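Local coordinates for protein fructose-2,6-bisphosphatase TIGAR B (Danio rerio, PDB 3E9D) that probably hydrolyses fructose-2,6-bisphosphate, and fructose-1,6-bisphosphate as well, thereby restraining glycolysis and favouring the pentose phosphate pathway, at residues 40-45 with 218-223; 156-161 with 199-204; 178-181 with 186-189; 193-198 with 209-214. All coordinates share one frame; numbering follows the deposited sequence.

Contact 1: 40-45 with 218-223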
loop_
_atom_site.group_PDB
_atom_site.type_symbol
_atom_site.label_atom_id
_atom_site.label_comp_id
_atom_site.label_asym_id
_atom_site.label_seq_id
_atom_site.Cartn_x
_atom_site.Cartn_y
_atom_site.Cartn_z
ATOM N N ALA A 40 13.711 9.256 -2.480
ATOM C CA ALA A 40 14.150 10.434 -1.723
ATOM C C ALA A 40 13.111 11.565 -1.770
ATOM O O ALA A 40 12.847 12.232 -0.747
ATOM C CB ALA A 40 15.517 10.914 -2.231
ATOM N N ALA A 41 12.501 11.749 -2.939
ATOM C CA ALA A 41 11.450 12.745 -3.122
ATOM C C ALA A 41 10.215 12.393 -2.299
ATOM O O ALA A 41 9.595 13.280 -1.704
ATOM C CB ALA A 41 11.081 12.909 -4.638
ATOM N N ALA A 42 9.863 11.104 -2.248
ATOM C CA ALA A 42 8.754 10.668 -1.394
ATOM C C ALA A 42 9.139 10.847 0.075
ATOM O O ALA A 42 8.302 11.231 0.881
ATOM C CB ALA A 42 8.345 9.192 -1.678
ATOM N N GLY A 43 10.396 10.585 0.415
ATOM C CA GLY A 43 10.856 10.749 1.805
ATOM C C GLY A 43 10.798 12.197 2.273
ATOM O O GLY A 43 10.341 12.489 3.392
ATOM N N ARG A 44 11.277 13.104 1.420
ATOM C CA ARG A 44 11.121 14.552 1.647
ATOM C C ARG A 44 9.640 14.982 1.767
ATOM O O ARG A 44 9.290 15.780 2.611
ATOM C CB ARG A 44 11.788 15.329 0.518
ATOM C CG ARG A 44 13.308 15.249 0.564
ATOM C CD ARG A 44 13.946 16.312 -0.349
ATOM N NE ARG A 44 13.635 16.067 -1.762
ATOM C CZ ARG A 44 14.319 15.256 -2.559
ATOM N NH1 ARG A 44 15.373 14.576 -2.112
ATOM N NH2 ARG A 44 13.953 15.140 -3.823
ATOM N N TYR A 45 8.780 14.430 0.920
ATOM C CA TYR A 45 7.353 14.767 0.964
ATOM C C TYR A 45 6.701 14.363 2.296
ATOM O O TYR A 45 5.904 15.116 2.851
ATOM C CB TYR A 45 6.647 14.154 -0.237
ATOM C CG TYR A 45 5.171 14.471 -0.345
ATOM C CD1 TYR A 45 4.741 15.705 -0.836
ATOM C CD2 TYR A 45 4.201 13.513 0.010
ATOM C CE1 TYR A 45 3.388 16.003 -0.927
ATOM C CE2 TYR A 45 2.845 13.797 -0.086
ATOM C CZ TYR A 45 2.450 15.044 -0.557
ATOM O OH TYR A 45 1.118 15.326 -0.686
ATOM N N THR A 218 6.570 4.921 -6.300
ATOM C CA THR A 218 6.442 5.854 -5.159
ATOM C C THR A 218 5.116 6.639 -5.086
ATOM O O THR A 218 5.021 7.625 -4.354
ATOM C CB THR A 218 7.681 6.806 -4.958
ATOM O OG1 THR A 218 7.698 7.836 -5.963
ATOM C CG2 THR A 218 8.977 6.015 -5.002
ATOM N N GLY A 219 4.099 6.181 -5.816
ATOM C CA GLY A 219 2.758 6.769 -5.705
ATOM C C GLY A 219 2.251 6.494 -4.301
ATOM O O GLY A 219 2.533 5.421 -3.726
ATOM N N ILE A 220 1.529 7.469 -3.739
ATOM C CA ILE A 220 1.178 7.455 -2.325
ATOM C C ILE A 220 -0.342 7.479 -2.148
ATOM O O ILE A 220 -1.020 8.343 -2.734
ATOM C CB ILE A 220 1.797 8.683 -1.566
ATOM C CG1 ILE A 220 3.316 8.778 -1.811
ATOM C CG2 ILE A 220 1.492 8.582 -0.080
ATOM C CD1 ILE A 220 3.964 10.049 -1.255
ATOM N N SER A 221 -0.867 6.525 -1.367
ATOM C CA SER A 221 -2.290 6.488 -1.014
ATOM C C SER A 221 -2.476 6.557 0.494
ATOM O O SER A 221 -1.559 6.224 1.253
ATOM C CB SER A 221 -2.971 5.199 -1.541
ATOM O OG SER A 221 -2.679 5.011 -2.924
ATOM N N ARG A 222 -3.672 6.947 0.935
ATOM C CA ARG A 222 -3.937 7.080 2.367
ATOM C C ARG A 222 -5.369 6.692 2.705
ATOM O O ARG A 222 -6.303 7.177 2.056
ATOM C CB ARG A 222 -3.672 8.517 2.861
ATOM C CG ARG A 222 -3.747 8.651 4.429
ATOM C CD ARG A 222 -3.636 10.095 4.973
ATOM N NE ARG A 222 -2.333 10.794 4.798
ATOM C CZ ARG A 222 -1.196 10.162 4.655
ATOM N NH1 ARG A 222 -1.254 8.856 4.684
ATOM N NH2 ARG A 222 -0.028 10.790 4.489
ATOM N N PHE A 223 -5.513 5.822 3.713
ATOM C CA PHE A 223 -6.801 5.457 4.282
ATOM C C PHE A 223 -6.726 5.687 5.790
ATOM O O PHE A 223 -5.656 5.545 6.388
ATOM C CB PHE A 223 -7.147 3.969 4.029
ATOM C CG PHE A 223 -7.432 3.644 2.582
ATOM C CD1 PHE A 223 -8.746 3.545 2.131
ATOM C CD2 PHE A 223 -6.388 3.435 1.675
ATOM C CE1 PHE A 223 -9.029 3.259 0.782
ATOM C CE2 PHE A 223 -6.655 3.134 0.325
ATOM C CZ PHE A 223 -7.992 3.050 -0.116
#

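Contact 2: 156-161 with 199-204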
loop_
_atom_site.group_PDB
_atom_site.type_symbol
_atom_site.label_atom_id
_atom_site.label_comp_id
_atom_site.label_asym_id
_atom_site.label_seq_id
_atom_site.Cartn_x
_atom_site.Cartn_y
_atom_site.Cartn_z
ATOM N N SER A 156 -17.748 9.108 15.940
ATOM C CA SER A 156 -17.855 10.290 15.083
ATOM C C SER A 156 -18.851 10.061 13.952
ATOM O O SER A 156 -19.377 8.953 13.779
ATOM C CB SER A 156 -16.491 10.624 14.476
ATOM O OG SER A 156 -15.440 10.363 15.388
ATOM N N GLU A 157 -19.096 11.117 13.182
ATOM C CA GLU A 157 -19.831 11.009 11.933
ATOM C C GLU A 157 -18.851 10.705 10.807
ATOM O O GLU A 157 -17.694 11.145 10.850
ATOM C CB GLU A 157 -20.586 12.304 11.629
ATOM C CG GLU A 157 -21.777 12.116 10.698
ATOM C CD GLU A 157 -23.076 11.872 11.442
ATOM O OE1 GLU A 157 -23.482 12.755 12.237
ATOM O OE2 GLU A 157 -23.701 10.804 11.218
ATOM N N ALA A 158 -19.319 9.952 9.808
ATOM C CA ALA A 158 -18.538 9.646 8.609
ATOM C C ALA A 158 -18.533 10.855 7.671
ATOM O O ALA A 158 -18.999 10.790 6.518
ATOM C CB ALA A 158 -19.075 8.397 7.910
ATOM N N ASP A 159 -18.014 11.966 8.201
ATOM C CA ASP A 159 -17.847 13.203 7.450
ATOM C C ASP A 159 -16.444 13.249 6.851
ATOM O O ASP A 159 -15.587 12.427 7.178
ATOM C CB ASP A 159 -18.125 14.427 8.334
ATOM C CG ASP A 159 -17.381 14.381 9.668
ATOM O OD1 ASP A 159 -16.229 13.885 9.711
ATOM O OD2 ASP A 159 -17.955 14.848 10.682
ATOM N N GLN A 160 -16.213 14.204 5.966
ATOM C CA GLN A 160 -15.004 14.171 5.177
ATOM C C GLN A 160 -13.764 14.719 5.905
ATOM O O GLN A 160 -13.857 15.698 6.620
ATOM C CB GLN A 160 -15.213 14.913 3.874
ATOM C CG GLN A 160 -14.112 14.573 2.906
ATOM C CD GLN A 160 -14.153 15.407 1.686
ATOM O OE1 GLN A 160 -15.150 15.412 0.963
ATOM N NE2 GLN A 160 -13.058 16.111 1.422
ATOM N N PRO A 161 -12.602 14.068 5.730
ATOM C CA PRO A 161 -11.352 14.633 6.246
ATOM C C PRO A 161 -10.958 15.911 5.496
ATOM O O PRO A 161 -11.508 16.208 4.428
ATOM C CB PRO A 161 -10.333 13.524 5.978
ATOM C CG PRO A 161 -10.910 12.752 4.834
ATOM C CD PRO A 161 -12.384 12.743 5.123
ATOM N N GLN A 199 -17.028 -1.965 3.733
ATOM C CA GLN A 199 -17.696 -0.680 3.963
ATOM C C GLN A 199 -16.632 0.416 3.897
ATOM O O GLN A 199 -15.643 0.367 4.623
ATOM C CB GLN A 199 -18.443 -0.679 5.310
ATOM C CG GLN A 199 -18.779 0.704 5.893
ATOM C CD GLN A 199 -20.082 1.312 5.375
ATOM O OE1 GLN A 199 -20.841 0.687 4.630
ATOM N NE2 GLN A 199 -20.345 2.547 5.780
ATOM N N CYS A 200 -16.826 1.400 3.025
ATOM C CA CYS A 200 -15.774 2.378 2.773
ATOM C C CYS A 200 -16.366 3.705 2.338
ATOM O O CYS A 200 -17.329 3.729 1.560
ATOM C CB CYS A 200 -14.821 1.849 1.694
ATOM S SG CYS A 200 -13.283 2.846 1.474
ATOM N N CYS A 201 -15.784 4.797 2.835
ATOM C CA CYS A 201 -16.171 6.146 2.450
ATOM C C CYS A 201 -15.084 6.745 1.578
ATOM O O CYS A 201 -13.892 6.551 1.827
ATOM C CB CYS A 201 -16.412 7.061 3.668
ATOM S SG CYS A 201 -17.460 6.352 5.019
ATOM N N LEU A 202 -15.505 7.464 0.549
ATOM C CA LEU A 202 -14.590 8.145 -0.345
ATOM C C LEU A 202 -15.016 9.615 -0.401
ATOM O O LEU A 202 -16.215 9.894 -0.465
ATOM C CB LEU A 202 -14.613 7.503 -1.745
ATOM C CG LEU A 202 -13.989 6.116 -1.954
ATOM C CD1 LEU A 202 -14.284 5.621 -3.329
ATOM C CD2 LEU A 202 -12.477 6.124 -1.706
ATOM N N PRO A 203 -14.041 10.545 -0.395
ATOM C CA PRO A 203 -14.244 11.992 -0.268
ATOM C C PRO A 203 -14.829 12.644 -1.532
ATOM O O PRO A 203 -14.863 12.008 -2.594
ATOM C CB PRO A 203 -12.827 12.511 0.001
ATOM C CG PRO A 203 -11.938 11.529 -0.756
ATOM C CD PRO A 203 -12.610 10.198 -0.562
ATOM N N ALA A 204 -15.300 13.889 -1.402
ATOM C CA ALA A 204 -15.829 14.657 -2.522
ATOM C C ALA A 204 -14.798 14.834 -3.622
ATOM O O ALA A 204 -13.635 15.123 -3.351
ATOM C CB ALA A 204 -16.327 16.038 -2.047
HETATM O O HOH W 1 -12.249 15.902 -1.284
#

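Contact 3: 178-181 with 186-189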
loop_
_atom_site.group_PDB
_atom_site.type_symbol
_atom_site.label_atom_id
_atom_site.label_comp_id
_atom_site.label_asym_id
_atom_site.label_seq_id
_atom_site.Cartn_x
_atom_site.Cartn_y
_atom_site.Cartn_z
ATOM N N ALA A 178 0.544 4.327 10.402
ATOM C CA ALA A 178 1.375 3.265 9.847
ATOM C C ALA A 178 1.799 3.593 8.420
ATOM O O ALA A 178 1.022 4.173 7.655
ATOM C CB ALA A 178 0.627 1.934 9.878
ATOM N N LEU A 179 3.032 3.218 8.073
ATOM C CA LEU A 179 3.524 3.289 6.692
ATOM C C LEU A 179 3.619 1.883 6.139
ATOM O O LEU A 179 4.091 0.981 6.821
ATOM C CB LEU A 179 4.903 3.956 6.649
ATOM C CG LEU A 179 5.653 4.016 5.308
ATOM C CD1 LEU A 179 4.863 4.911 4.329
ATOM C CD2 LEU A 179 7.083 4.583 5.536
ATOM N N MET A 180 3.155 1.687 4.908
ATOM C CA MET A 180 3.199 0.384 4.267
ATOM C C MET A 180 3.904 0.612 2.939
ATOM O O MET A 180 3.499 1.477 2.170
ATOM C CB MET A 180 1.769 -0.164 4.073
ATOM C CG MET A 180 1.637 -1.408 3.170
ATOM S SD MET A 180 -0.125 -1.827 2.830
ATOM C CE MET A 180 0.054 -2.433 1.159
ATOM N N VAL A 181 4.961 -0.157 2.667
ATOM C CA VAL A 181 5.692 -0.024 1.395
ATOM C C VAL A 181 5.611 -1.359 0.658
ATOM O O VAL A 181 6.010 -2.389 1.194
ATOM C CB VAL A 181 7.155 0.485 1.588
ATOM C CG1 VAL A 181 7.858 0.679 0.226
ATOM C CG2 VAL A 181 7.142 1.829 2.340
ATOM N N PHE A 186 -0.056 -5.758 -6.144
ATOM C CA PHE A 186 -0.574 -5.974 -4.781
ATOM C C PHE A 186 -1.399 -4.791 -4.241
ATOM O O PHE A 186 -2.501 -4.982 -3.692
ATOM C CB PHE A 186 0.574 -6.259 -3.816
ATOM C CG PHE A 186 0.118 -6.563 -2.422
ATOM C CD1 PHE A 186 -0.201 -7.869 -2.056
ATOM C CD2 PHE A 186 0.015 -5.541 -1.465
ATOM C CE1 PHE A 186 -0.619 -8.164 -0.742
ATOM C CE2 PHE A 186 -0.411 -5.825 -0.168
ATOM C CZ PHE A 186 -0.722 -7.142 0.196
ATOM N N ILE A 187 -0.862 -3.578 -4.380
ATOM C CA ILE A 187 -1.535 -2.385 -3.895
ATOM C C ILE A 187 -2.850 -2.160 -4.637
ATOM O O ILE A 187 -3.849 -1.799 -4.023
ATOM C CB ILE A 187 -0.607 -1.100 -3.968
ATOM C CG1 ILE A 187 0.500 -1.170 -2.892
ATOM C CG2 ILE A 187 -1.418 0.173 -3.816
ATOM C CD1 ILE A 187 1.729 -0.245 -3.182
ATOM N N ARG A 188 -2.845 -2.376 -5.954
ATOM C CA ARG A 188 -4.053 -2.188 -6.742
ATOM C C ARG A 188 -5.148 -3.123 -6.270
ATOM O O ARG A 188 -6.288 -2.698 -6.061
ATOM C CB ARG A 188 -3.794 -2.418 -8.234
ATOM C CG ARG A 188 -4.867 -1.761 -9.103
ATOM C CD ARG A 188 -4.450 -1.781 -10.576
ATOM N NE ARG A 188 -5.398 -1.024 -11.393
ATOM C CZ ARG A 188 -5.403 -1.022 -12.726
ATOM N NH1 ARG A 188 -4.511 -1.750 -13.387
ATOM N NH2 ARG A 188 -6.306 -0.300 -13.391
ATOM N N ILE A 189 -4.785 -4.393 -6.097
ATOM C CA ILE A 189 -5.724 -5.391 -5.610
ATOM C C ILE A 189 -6.223 -5.027 -4.202
ATOM O O ILE A 189 -7.422 -5.148 -3.910
ATOM C CB ILE A 189 -5.121 -6.823 -5.705
ATOM C CG1 ILE A 189 -5.002 -7.213 -7.193
ATOM C CG2 ILE A 189 -5.998 -7.853 -4.934
ATOM C CD1 ILE A 189 -3.977 -8.355 -7.493
#

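Contact 4: 193-198 with 209-214. With K (potassium ion), chain E.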
loop_
_atom_site.group_PDB
_atom_site.type_symbol
_atom_site.label_atom_id
_atom_site.label_comp_id
_atom_site.label_asym_id
_atom_site.label_seq_id
_atom_site.Cartn_x
_atom_site.Cartn_y
_atom_site.Cartn_z
ATOM N N HIS A 193 -10.007 -4.093 -2.715
ATOM C CA HIS A 193 -10.582 -4.805 -1.569
ATOM C C HIS A 193 -11.151 -3.819 -0.521
ATOM O O HIS A 193 -12.296 -3.938 -0.097
ATOM C CB HIS A 193 -9.571 -5.736 -0.897
ATOM C CG HIS A 193 -10.102 -6.360 0.360
ATOM N ND1 HIS A 193 -11.159 -7.251 0.354
ATOM C CD2 HIS A 193 -9.752 -6.200 1.660
ATOM C CE1 HIS A 193 -11.430 -7.613 1.599
ATOM N NE2 HIS A 193 -10.581 -7.002 2.406
ATOM N N LEU A 194 -10.343 -2.838 -0.139
ATOM C CA LEU A 194 -10.762 -1.803 0.810
ATOM C C LEU A 194 -12.003 -1.042 0.344
ATOM O O LEU A 194 -12.952 -0.864 1.114
ATOM C CB LEU A 194 -9.614 -0.830 1.057
ATOM C CG LEU A 194 -8.397 -1.345 1.850
ATOM C CD1 LEU A 194 -7.395 -0.226 2.030
ATOM C CD2 LEU A 194 -8.763 -1.960 3.217
ATOM N N VAL A 195 -12.018 -0.646 -0.930
ATOM C CA VAL A 195 -13.066 0.234 -1.448
ATOM C C VAL A 195 -14.352 -0.516 -1.803
ATOM O O VAL A 195 -15.454 -0.097 -1.434
ATOM C CB VAL A 195 -12.544 1.032 -2.663
ATOM C CG1 VAL A 195 -13.680 1.775 -3.353
ATOM C CG2 VAL A 195 -11.448 2.017 -2.192
ATOM N N GLU A 196 -14.212 -1.630 -2.507
ATOM C CA GLU A 196 -15.346 -2.371 -3.028
ATOM C C GLU A 196 -15.856 -3.463 -2.062
ATOM O O GLU A 196 -17.059 -3.527 -1.758
ATOM C CB GLU A 196 -14.977 -2.946 -4.398
ATOM C CG GLU A 196 -16.126 -3.100 -5.341
ATOM C CD GLU A 196 -15.677 -3.424 -6.759
ATOM O OE1 GLU A 196 -16.320 -2.911 -7.714
ATOM O OE2 GLU A 196 -14.698 -4.190 -6.913
ATOM N N ASP A 197 -14.952 -4.297 -1.548
ATOM C CA ASP A 197 -15.361 -5.428 -0.701
ATOM C C ASP A 197 -15.801 -4.998 0.679
ATOM O O ASP A 197 -16.644 -5.639 1.278
ATOM C CB ASP A 197 -14.238 -6.463 -0.565
ATOM C CG ASP A 197 -13.870 -7.107 -1.893
ATOM O OD1 ASP A 197 -14.685 -7.054 -2.846
ATOM O OD2 ASP A 197 -12.756 -7.657 -1.982
ATOM N N LEU A 198 -15.222 -3.926 1.197
ATOM C CA LEU A 198 -15.525 -3.499 2.568
ATOM C C LEU A 198 -16.416 -2.255 2.582
ATOM O O LEU A 198 -16.552 -1.584 1.553
ATOM C CB LEU A 198 -14.220 -3.247 3.341
ATOM C CG LEU A 198 -13.250 -4.453 3.383
ATOM C CD1 LEU A 198 -12.023 -4.152 4.244
ATOM C CD2 LEU A 198 -13.942 -5.744 3.879
ATOM N N ASN A 209 -12.220 6.239 -11.452
ATOM C CA ASN A 209 -11.168 5.838 -12.381
ATOM C C ASN A 209 -9.810 6.059 -11.742
ATOM O O ASN A 209 -8.911 5.248 -11.924
ATOM C CB ASN A 209 -11.253 6.583 -13.709
ATOM C CG ASN A 209 -12.358 6.054 -14.601
ATOM O OD1 ASN A 209 -12.931 4.986 -14.331
ATOM N ND2 ASN A 209 -12.652 6.777 -15.686
ATOM N N GLN A 210 -9.683 7.151 -10.995
ATOM C CA GLN A 210 -8.475 7.411 -10.225
ATOM C C GLN A 210 -8.307 6.392 -9.101
ATOM O O GLN A 210 -7.220 5.827 -8.931
ATOM C CB GLN A 210 -8.453 8.848 -9.676
ATOM C CG GLN A 210 -7.246 9.177 -8.784
ATOM C CD GLN A 210 -5.930 9.119 -9.542
ATOM O OE1 GLN A 210 -5.918 9.177 -10.770
ATOM N NE2 GLN A 210 -4.817 8.982 -8.817
ATOM N N VAL A 211 -9.367 6.178 -8.322
ATOM C CA VAL A 211 -9.328 5.211 -7.204
ATOM C C VAL A 211 -8.761 3.864 -7.655
ATOM O O VAL A 211 -7.938 3.270 -6.965
ATOM C CB VAL A 211 -10.736 4.990 -6.588
ATOM C CG1 VAL A 211 -10.684 3.918 -5.517
ATOM C CG2 VAL A 211 -11.263 6.295 -6.011
ATOM N N PHE A 212 -9.208 3.388 -8.811
ATOM C CA PHE A 212 -8.852 2.058 -9.278
ATOM C C PHE A 212 -7.676 2.017 -10.284
ATOM O O PHE A 212 -7.404 0.970 -10.874
ATOM C CB PHE A 212 -10.091 1.368 -9.871
ATOM C CG PHE A 212 -11.206 1.150 -8.869
ATOM C CD1 PHE A 212 -10.966 0.463 -7.672
ATOM C CD2 PHE A 212 -12.488 1.624 -9.120
ATOM C CE1 PHE A 212 -11.995 0.247 -6.730
ATOM C CE2 PHE A 212 -13.527 1.426 -8.178
ATOM C CZ PHE A 212 -13.284 0.725 -6.993
ATOM N N SER A 213 -6.974 3.139 -10.452
ATOM C CA SER A 213 -5.855 3.229 -11.409
ATOM C C SER A 213 -4.597 2.476 -10.930
ATOM O O SER A 213 -4.475 2.163 -9.736
ATOM C CB SER A 213 -5.535 4.709 -11.704
ATOM O OG SER A 213 -5.068 5.353 -10.533
ATOM N N PRO A 214 -3.667 2.147 -11.862
ATOM C CA PRO A 214 -2.418 1.518 -11.416
ATOM C C PRO A 214 -1.547 2.540 -10.656
ATOM O O PRO A 214 -1.579 3.732 -10.987
ATOM C CB PRO A 214 -1.746 1.060 -12.717
ATOM C CG PRO A 214 -2.382 1.861 -13.832
ATOM C CD PRO A 214 -3.704 2.415 -13.319
HETATM K K K E . -17.907 -0.693 -0.550
HETATM O O HOH W 2 -16.904 2.222 -1.399
#

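Contact 1: 40-45 with 218-223
Thr218 meets helix 33-45 at Ala42, the Ala42 methyl CB against the branched CB of Thr218, 4.1 Å apart. Here the backbones also come closest, with Ala42 CA 6.5 Å from Thr218 CA. The threonine sits in a left-handed backbone conformation (phi 61°) just before strand 220-230 begins. Its CB is what touches the helix, while OG1 is taken by a hydrogen bond to His249. The Thr218 side chain lies about 6 Å from that of His11, the residue that becomes phosphorylated on its imidazole, so this end of the contact borders the active site.

Two residues on, Ile220 carries most of what remains. Its CG1 stands anti to its own carbonyl carbon (chi1 -53°) and the branch continues extended, sending CD1 out to the helix. There CD1 sits 3.7 Å from Tyr45 CD2 and 4.1 Å from Tyr45 CE2, approaching the ring at a slant on the side of these two carbons. The same methyl is 4.5 Å from Ala42 CB, a looser touch, and so lies between two residues three apart on one side of the helix. This is the alpha/beta layering of the histidine phosphatase fold: helix 33-45 lies against one face of the mixed sheet, and strand 220-230 runs antiparallel to both its neighbours, 2-10 and 233-246. Tyr45 has CG anti to its backbone N (chi1 -178°), which carries the ring out toward the Ile220 methyl, and its OH hydrogen-bonds Arg246 on strand 233-246.

Contact 2: 156-161 with 199-204
Gln160 grips Ala204 through a side-chain-to-backbone hydrogen bond: Ala204 N donates to Gln160 OE1 over 2.8 Å, nearly straight at 167°. The N-H does not arrive along a lone pair of the amide oxygen; it comes from above the carbonyl plane, 57° out of it. The other end of the amide works through water 1, which accepts a weak bond from Gln160 NE2 at 2.8 Å and donates to Ala204 O at 2.6 Å. NE2 also makes a weak bond back to Pro161 O.

Two van der Waals touches add to this. The Gln160 side chain, extended with CG anti to the backbone N (chi1 -165°), crosses the Pro203 ring at about a right angle, and its CD rests 3.6 Å from Pro203 CB. The apolar pair is made two residues earlier, where Ala158, the centre of an inverse gamma turn, sets its CB 3.9 Å from Cys201 SG.

Both segments are loops, the first leading toward strand 177-182 and the second following helix 184-197, and both also touch Gln240 of strand 233-246. Leu202 and Pro203 belong to a potassium site. The polar link between these two surface segments thus rests on one glutamine amide, accepting directly from the N-H of Ala204 and reaching its carbonyl through water, by a weak bond.

Contact 3: 178-181 with 186-189
Met180 reaches from strand 177-182 to helix 184-197 with a single atom, its terminal methyl CE. That methyl lies in the plane of the Phe186 ring and meets it at the edge, 3.7 Å from CE2 and 4.1 Å from CD2, so neither ring face takes part in this touch. Met180 is extended through its first two torsions, CG anti to the backbone N (chi1 169°), and bends only at chi3 (145°), which swings CE to the ring. Phe186 likewise has CG anti to N, and the two side chains approach at a slant. All of this is buried, close to the centre of the chain.

The two segments form the strand and helix of a beta-alpha unit, joined by a very short connection that contains His183, the probable transition-state stabiliser. Strand 177-182 sits in the parallel part of the sheet, between 53-56 and 2-10. The start of the helix faces the catalytic pocket: Phe186 N hydrogen-bonds OE1 of Glu89, the probable proton donor/acceptor.

Packing slackens toward Ile187, whose CG1 stands 4.3 Å from Met180 CE; this isoleucine also touches Ile8 and Arg10 of strand 2-10. Val181 turns its side chain to the other face of the sheet, against Thr65 and Ala66 of helix 60-71. Arg188 is the exposed residue here, on the side of the helix turned from the strand, and its NE hydrogen-bonds Phe212 O.

Contact 4: 193-198 with 209-214
Val195 makes every close apolar touch here, splitting its two methyls between two neighbours. CG2 meets Val211 CG1 tip to tip at 3.9 Å, and CG1, anti to the backbone N (chi1 171°), reaches Phe212 CZ at 3.8 Å, arriving obliquely to the ring. Val211 CG1 also lies over one face of the Phe212 ring, off toward its rim, so the three side chains close on one another. Phe212 additionally makes a cation-pi contact with Arg192.

The metal bonds use backbone carbonyls at the end of the same helix and of Leu198 just beyond it. Helix 184-197 has a wider pi-type turn at 193-197, and a potassium ion is held here: Val195 O and Leu198 O each lie 2.7 Å from it, Glu196 O is longer at 3.2 Å, and water 2 is also a ligand. Val195 thus joins two roles, its side chain packed on the short helix 208-211 and the residue after it, its carbonyl on the ion.

Polar bonds brace each segment separately. His193 ND1 donates to Asp197 OD2 over 2.9 Å, the oxygen lying in the imidazole plane and using its anti lone pair; OD2 also forms a salt bridge with Lys129 of helix 125-146. On the other segment, Gln210 O is gripped twice, by Ser213 OG at 2.7 Å and by Ser213 N at 3.1 Å, where the chain turns out of helix 208-211.

Overall arrangement
Contacts 2, 3 and 4 all nest along the chain inside the loop closed by contact 1. Contacts 1 and 3, centres 12 Å apart, reach the same sheet and both border the active site: contact 1 nears His11, contact 3 lies beside Glu89 and His183. Contact 4 shares helix 184-197 with contact 3, and Arg188 NE, 2.9 Å from Phe212 O, ties the two together. Contact 4 also meets contact 1, where Phe223 CD2 packs 3.8 Å from Leu194 CD1. Contact 2 sits farthest out, about 20 Å from the centre of the chain, and abuts contact 4 through Leu202 CD1, 3.9 Å from Val195 CG1, beside the potassium-binding end of the helix.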